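Local coordinates for protein endoglucanase (Komagataeibacter sucrofermentans, PDB 6VC5) that probably hydrolyses internal beta-1,4-glucosidic linkages of cellulose and related beta-glucans, as a glycoside hydrolase family 8 endoglucanase, at residues Q7-Y15 with T293-A304. Residues are numbered along the deposited sequence; the frame is centred on the assembly and turned at random.
Sequences QWAIFRDKY and TLDHAPDYYSAA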
ATOM      1  N   GLN A   7      13.218  14.032  -5.220  1.00 16.99           N
ATOM      2  CA  GLN A   7      12.264  13.824  -4.133  1.00 16.64           C
ATOM      3  C   GLN A   7      12.746  12.742  -3.168  1.00 14.04           C
ATOM      4  O   GLN A   7      12.580  12.875  -1.947  1.00 13.92           O
ATOM      5  CB  GLN A   7      10.875  13.509  -4.695  1.00 17.24           C
ATOM      6  CG  GLN A   7      10.272  14.665  -5.496  1.00 19.16           C
ATOM      7  CD  GLN A   7      10.210  15.957  -4.698  1.00 21.35           C
ATOM      8  OE1 GLN A   7       9.582  16.015  -3.646  1.00 23.01           O
ATOM      9  NE2 GLN A   7      10.877  16.998  -5.196  1.00 23.44           N
ATOM     10  N   TRP A   8      13.349  11.667  -3.691  1.00 12.17           N
ATOM     11  CA  TRP A   8      13.922  10.649  -2.814  1.00 11.80           C
ATOM     12  C   TRP A   8      15.005  11.233  -1.911  1.00 13.60           C
ATOM     13  O   TRP A   8      15.075  10.901  -0.724  1.00 15.64           O
ATOM     14  CB  TRP A   8      14.463   9.462  -3.614  1.00 13.42           C
ATOM     15  CG  TRP A   8      15.430   8.587  -2.818  1.00 12.72           C
ATOM     16  CD1 TRP A   8      16.760   8.408  -3.073  1.00 14.09           C
ATOM     17  CD2 TRP A   8      15.139   7.800  -1.646  1.00 12.91           C
ATOM     18  NE1 TRP A   8      17.311   7.556  -2.142  1.00 14.27           N
ATOM     19  CE2 TRP A   8      16.340   7.166  -1.259  1.00 13.36           C
ATOM     20  CE3 TRP A   8      13.980   7.560  -0.898  1.00 13.00           C
ATOM     21  CZ2 TRP A   8      16.417   6.310  -0.155  1.00 13.17           C
ATOM     22  CZ3 TRP A   8      14.060   6.712   0.206  1.00 12.54           C
ATOM     23  CH2 TRP A   8      15.275   6.096   0.563  1.00 13.01           C
ATOM     24  N   ALA A   9      15.843  12.125  -2.447  1.00 14.51           N
ATOM     25  CA  ALA A   9      16.896  12.727  -1.630  1.00 15.24           C
ATOM     26  C   ALA A   9      16.322  13.455  -0.416  1.00 15.44           C
ATOM     27  O   ALA A   9      16.902  13.412   0.675  1.00 15.10           O
ATOM     28  CB  ALA A   9      17.742  13.672  -2.476  1.00 16.58           C
ATOM     29  N   ILE A  10      15.186  14.134  -0.587  1.00 13.95           N
ATOM     30  CA  ILE A  10      14.519  14.780   0.542  1.00 14.20           C
ATOM     31  C   ILE A  10      13.985  13.743   1.526  1.00 12.96           C
ATOM     32  O   ILE A  10      14.186  13.858   2.744  1.00 14.57           O
ATOM     33  CB  ILE A  10      13.399  15.709   0.045  1.00 14.57           C
ATOM     34  CG1 ILE A  10      13.966  16.834  -0.821  1.00 16.52           C
ATOM     35  CG2 ILE A  10      12.643  16.292   1.214  1.00 15.84           C
ATOM     36  CD1 ILE A  10      12.898  17.502  -1.693  1.00 18.24           C
ATOM     37  N   PHE A  11      13.257  12.735   1.018  1.00 12.63           N
ATOM     38  CA  PHE A  11      12.745  11.671   1.878  1.00 11.09           C
ATOM     39  C   PHE A  11      13.878  11.015   2.650  1.00 11.13           C
ATOM     40  O   PHE A  11      13.789  10.824   3.870  1.00 12.86           O
ATOM     41  CB  PHE A  11      12.003  10.628   1.035  1.00 11.46           C
ATOM     42  CG  PHE A  11      11.228   9.621   1.845  1.00 12.65           C
ATOM     43  CD1 PHE A  11       9.884   9.823   2.129  1.00 14.41           C
ATOM     44  CD2 PHE A  11      11.839   8.469   2.317  1.00 13.34           C
ATOM     45  CE1 PHE A  11       9.157   8.887   2.874  1.00 13.61           C
ATOM     46  CE2 PHE A  11      11.122   7.531   3.061  1.00 13.93           C
ATOM     47  CZ  PHE A  11       9.785   7.741   3.339  1.00 14.43           C
ATOM     48  N   ARG A  12      14.964  10.695   1.946  1.00 10.60           N
ATOM     49  CA  ARG A  12      16.097  10.015   2.564  1.00 12.08           C
ATOM     50  C   ARG A  12      16.727  10.870   3.656  1.00 12.96           C
ATOM     51  O   ARG A  12      17.068  10.366   4.736  1.00 13.29           O
ATOM     52  CB  ARG A  12      17.130   9.661   1.490  1.00 13.88           C
ATOM     53  CG  ARG A  12      18.330   8.884   2.016  1.00 16.18           C
ATOM     54  CD  ARG A  12      19.418   8.801   0.956  1.00 17.84           C
ATOM     55  NE  ARG A  12      19.933  10.118   0.601  1.00 22.76           N
ATOM     56  CZ  ARG A  12      20.398  10.443  -0.604  1.00 25.12           C
ATOM     57  NH1 ARG A  12      20.414   9.543  -1.579  1.00 26.85           N
ATOM     58  NH2 ARG A  12      20.845  11.672  -0.838  1.00 25.96           N
ATOM     59  N   ASP A  13      16.883  12.169   3.400  1.00 14.67           N
ATOM     60  CA  ASP A  13      17.475  13.045   4.407  1.00 16.29           C
ATOM     61  C   ASP A  13      16.643  13.058   5.688  1.00 17.03           C
ATOM     62  O   ASP A  13      17.193  13.137   6.794  1.00 18.10           O
ATOM     63  CB  ASP A  13      17.614  14.456   3.836  1.00 21.78           C
ATOM     64  CG  ASP A  13      18.077  15.464   4.870  1.00 30.26           C
ATOM     65  OD1 ASP A  13      17.453  16.544   4.972  1.00 32.23           O
ATOM     66  OD2 ASP A  13      19.073  15.184   5.576  1.00 33.47           O
ATOM     67  N   LYS A  14      15.315  12.967   5.559  1.00 15.69           N
ATOM     68  CA  LYS A  14      14.437  13.104   6.717  1.00 15.63           C
ATOM     69  C   LYS A  14      14.277  11.796   7.489  1.00 14.33           C
ATOM     70  O   LYS A  14      14.241  11.809   8.726  1.00 15.80           O
ATOM     71  CB  LYS A  14      13.064  13.612   6.269  1.00 17.10           C
ATOM     72  CG  LYS A  14      13.092  15.043   5.747  1.00 20.78           C
ATOM     73  CD  LYS A  14      11.729  15.482   5.245  1.00 23.26           C
ATOM     74  CE  LYS A  14      11.497  16.960   5.525  1.00 28.61           C
ATOM     75  NZ  LYS A  14      10.733  17.167   6.787  1.00 31.04           N
ATOM     76  N   TYR A  15      14.188  10.656   6.790  1.00 12.58           N
ATOM     77  CA  TYR A  15      13.710   9.429   7.410  1.00 12.04           C
ATOM     78  C   TYR A  15      14.649   8.240   7.316  1.00 10.77           C
ATOM     79  O   TYR A  15      14.391   7.236   7.990  1.00 12.36           O
ATOM     80  CB  TYR A  15      12.337   9.030   6.842  1.00 12.05           C
ATOM     81  CG  TYR A  15      11.335  10.161   6.862  1.00 11.54           C
ATOM     82  CD1 TYR A  15      10.948  10.759   8.061  1.00 12.68           C
ATOM     83  CD2 TYR A  15      10.785  10.641   5.684  1.00 12.13           C
ATOM     84  CE1 TYR A  15      10.040  11.804   8.085  1.00 12.78           C
ATOM     85  CE2 TYR A  15       9.873  11.691   5.697  1.00 13.39           C
ATOM     86  CZ  TYR A  15       9.510  12.261   6.895  1.00 14.13           C
ATOM     87  OH  TYR A  15       8.606  13.294   6.923  1.00 17.18           O
ATOM     88  N   THR A 293       5.525  18.856  -3.433  1.00 14.93           N
ATOM     89  CA  THR A 293       6.897  18.457  -3.236  1.00 15.89           C
ATOM     90  C   THR A 293       7.211  18.143  -1.774  1.00 16.44           C
ATOM     91  O   THR A 293       6.616  18.658  -0.885  1.00 15.68           O
ATOM     92  CB  THR A 293       7.881  19.498  -3.748  1.00 19.03           C
ATOM     93  OG1 THR A 293       7.519  20.767  -3.222  1.00 21.18           O
ATOM     94  CG2 THR A 293       7.841  19.544  -5.275  1.00 21.50           C
ATOM     95  N   LEU A 294       8.171  17.264  -1.566  1.00 15.48           N
ATOM     96  CA  LEU A 294       8.394  16.734  -0.227  1.00 17.33           C
ATOM     97  C   LEU A 294       9.007  17.737   0.736  1.00 20.09           C
ATOM     98  O   LEU A 294       8.929  17.524   1.954  1.00 20.74           O
ATOM     99  CB  LEU A 294       9.263  15.482  -0.283  1.00 18.63           C
ATOM    100  CG  LEU A 294       8.453  14.191  -0.228  1.00 20.75           C
ATOM    101  CD1 LEU A 294       7.588  14.037  -1.472  1.00 20.95           C
ATOM    102  CD2 LEU A 294       9.396  13.019  -0.066  1.00 20.33           C
ATOM    103  N   ASP A 295       9.613  18.815   0.236  1.00 21.16           N
ATOM    104  CA  ASP A 295      10.102  19.838   1.152  1.00 23.84           C
ATOM    105  C   ASP A 295       8.975  20.546   1.896  1.00 23.75           C
ATOM    106  O   ASP A 295       9.250  21.247   2.874  1.00 24.91           O
ATOM    107  CB  ASP A 295      10.990  20.849   0.423  1.00 28.40           C
ATOM    108  CG  ASP A 295      10.273  21.535  -0.718  1.00 32.55           C
ATOM    109  OD1 ASP A 295       9.722  20.822  -1.581  1.00 33.29           O
ATOM    110  OD2 ASP A 295      10.260  22.785  -0.755  1.00 35.36           O
ATOM    111  N   HIS A 296       7.720  20.383   1.464  1.00 22.46           N
ATOM    112  CA  HIS A 296       6.565  20.953   2.153  1.00 21.03           C
ATOM    113  C   HIS A 296       5.744  19.909   2.902  1.00 18.62           C
ATOM    114  O   HIS A 296       4.685  20.248   3.451  1.00 18.36           O
ATOM    115  CB  HIS A 296       5.655  21.692   1.168  1.00 23.59           C
ATOM    116  CG  HIS A 296       6.335  22.791   0.414  1.00 27.43           C
ATOM    117  ND1 HIS A 296       6.097  23.037  -0.920  1.00 28.10           N
ATOM    118  CD2 HIS A 296       7.265  23.696   0.806  1.00 29.01           C
ATOM    119  CE1 HIS A 296       6.841  24.056  -1.316  1.00 29.64           C
ATOM    120  NE2 HIS A 296       7.559  24.472  -0.289  1.00 29.68           N
ATOM    121  N   ALA A 297       6.183  18.652   2.923  1.00 17.04           N
ATOM    122  CA  ALA A 297       5.390  17.600   3.540  1.00 16.76           C
ATOM    123  C   ALA A 297       5.236  17.870   5.033  1.00 17.23           C
ATOM    124  O   ALA A 297       6.237  18.117   5.723  1.00 20.13           O
ATOM    125  CB  ALA A 297       6.051  16.236   3.322  1.00 17.32           C
ATOM    126  N   PRO A 298       4.013  17.844   5.568  1.00 14.71           N
ATOM    127  CA  PRO A 298       3.827  18.103   7.004  1.00 14.76           C
ATOM    128  C   PRO A 298       4.244  16.954   7.896  1.00 15.85           C
ATOM    129  O   PRO A 298       4.477  17.179   9.094  1.00 17.65           O
ATOM    130  CB  PRO A 298       2.315  18.330   7.127  1.00 15.61           C
ATOM    131  CG  PRO A 298       1.740  17.500   6.004  1.00 14.84           C
ATOM    132  CD  PRO A 298       2.735  17.602   4.871  1.00 15.08           C
ATOM    133  N   ASP A 299       4.317  15.734   7.368  1.00 15.24           N
ATOM    134  CA  ASP A 299       4.662  14.575   8.176  1.00 14.94           C
ATOM    135  C   ASP A 299       5.082  13.420   7.277  1.00 12.45           C
ATOM    136  O   ASP A 299       4.972  13.478   6.049  1.00 11.98           O
ATOM    137  CB  ASP A 299       3.526  14.168   9.136  1.00 18.55           C
ATOM    138  CG  ASP A 299       2.223  13.786   8.419  1.00 21.84           C
ATOM    139  OD1 ASP A 299       2.224  13.522   7.201  1.00 22.13           O
ATOM    140  OD2 ASP A 299       1.171  13.734   9.100  1.00 25.53           O
ATOM    141  N   TYR A 300       5.552  12.359   7.928  1.00 12.76           N
ATOM    142  CA  TYR A 300       6.010  11.169   7.222  1.00 10.31           C
ATOM    143  C   TYR A 300       4.900  10.538   6.381  1.00  9.16           C
ATOM    144  O   TYR A 300       5.139  10.125   5.240  1.00  9.47           O
ATOM    145  CB  TYR A 300       6.530  10.170   8.253  1.00 10.28           C
ATOM    146  CG  TYR A 300       6.760   8.797   7.712  1.00 11.78           C
ATOM    147  CD1 TYR A 300       7.967   8.472   7.116  1.00 13.67           C
ATOM    148  CD2 TYR A 300       5.773   7.826   7.783  1.00 14.10           C
ATOM    149  CE1 TYR A 300       8.184   7.212   6.607  1.00 16.43           C
ATOM    150  CE2 TYR A 300       5.984   6.560   7.273  1.00 15.72           C
ATOM    151  CZ  TYR A 300       7.199   6.261   6.689  1.00 18.04           C
ATOM    152  OH  TYR A 300       7.424   5.002   6.179  1.00 20.54           O
ATOM    153  N   TYR A 301       3.694  10.415   6.936  1.00  8.72           N
ATOM    154  CA  TYR A 301       2.613   9.783   6.184  1.00  8.73           C
ATOM    155  C   TYR A 301       2.409  10.481   4.846  1.00  8.27           C
ATOM    156  O   TYR A 301       2.305   9.835   3.794  1.00  7.60           O
ATOM    157  CB  TYR A 301       1.313   9.836   6.996  1.00 10.18           C
ATOM    158  CG  TYR A 301       0.138   9.360   6.184  1.00  9.87           C
ATOM    159  CD1 TYR A 301      -0.189   8.013   6.128  1.00 10.27           C
ATOM    160  CD2 TYR A 301      -0.618  10.253   5.437  1.00  9.15           C
ATOM    161  CE1 TYR A 301      -1.250   7.566   5.353  1.00  9.73           C
ATOM    162  CE2 TYR A 301      -1.666   9.824   4.668  1.00  9.67           C
ATOM    163  CZ  TYR A 301      -1.980   8.478   4.635  1.00 10.75           C
ATOM    164  OH  TYR A 301      -3.025   8.064   3.861  1.00 11.36           O
ATOM    165  N   SER A 302       2.329  11.806   4.877  1.00  8.54           N
ATOM    166  CA  SER A 302       2.067  12.562   3.659  1.00  7.60           C
ATOM    167  C   SER A 302       3.231  12.437   2.681  1.00  8.34           C
ATOM    168  O   SER A 302       3.025  12.315   1.463  1.00  8.86           O
ATOM    169  CB  SER A 302       1.835  14.030   4.021  1.00  9.92           C
ATOM    170  OG  SER A 302       1.414  14.764   2.889  1.00 11.22           O
ATOM    171  N   ALA A 303       4.463  12.460   3.194  1.00  8.29           N
ATOM    172  CA  ALA A 303       5.635  12.355   2.330  1.00  8.36           C
ATOM    173  C   ALA A 303       5.664  11.021   1.582  1.00  8.23           C
ATOM    174  O   ALA A 303       5.931  10.978   0.377  1.00  7.93           O
ATOM    175  CB  ALA A 303       6.910  12.537   3.154  1.00  9.66           C
ATOM    176  N   ALA A 304       5.384   9.919   2.281  1.00  7.94           N
ATOM    177  CA  ALA A 304       5.389   8.618   1.625  1.00  7.94           C
ATOM    178  C   ALA A 304       4.285   8.514   0.575  1.00  8.33           C
ATOM    179  O   ALA A 304       4.514   7.985  -0.520  1.00 10.37           O
ATOM    180  CB  ALA A 304       5.281   7.499   2.665  1.00  7.95           C
TER
HETATM  181  O   HOH W   1       8.059  17.052   7.794  1.00 42.63           O
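Phe11, Tyr15 and Tyr300 form an aromatic cluster at the apolar centre of this contact. Tyr300 turns its edge to one face of Tyr15: the planes stand at 90°, and Tyr300 CD1 lies over the ring centre, a T-shaped pair. The other face of Tyr15 is covered by the CB of its neighbour Lys14, so the ring is held between the two. Tyr15 CD2 in turn sits over the face of Phe11. Phe11 reaches across because its CG is anti to the backbone N, which brings CZ to 3.7 Å from Tyr300 CE1; the two rings meet obliquely. Ala303 CB touches both Phe11 and Tyr15 obliquely, 4.0 Å from Tyr15 CE2 and a little farther from Phe11 CD1.

Leu294 continues the apolar layer, with CD2 in the plane of the Phe11 ring at its edge and CB 3.8 Å from Ile10 CG2. Beside it the contact turns polar. The Gln7 chain bends at chi2 and offers OE1 to Leu294 N at 2.8 Å, in the carbonyl plane. That bond is nearly straight (N-H...O 166°) and ties the start of the 3-10 turn 294-296 to the helix. Thr293 OG1 donates to Asp295 OD1 within that turn. Farther out, a water accepts from Lys14 NZ and donates to Ala297 O, while Asp299 N-caps the following helix through OD1 and Ser302 N (2.9 Å).

The contact thus joins the N-terminal helix 4-15 to the last helix, 300-313, and the loop before it, consistent with closure of the (alpha/alpha)6 barrel of family 8 enzymes; segments 7-15 and 300-304 run nearly antiparallel (155°). Helix 33-46 flanks both, Phe42 meeting Phe11 edge-to-face and Tyr38 touching Tyr300, whereas helix 274-282 packs against Tyr301 and Ser302.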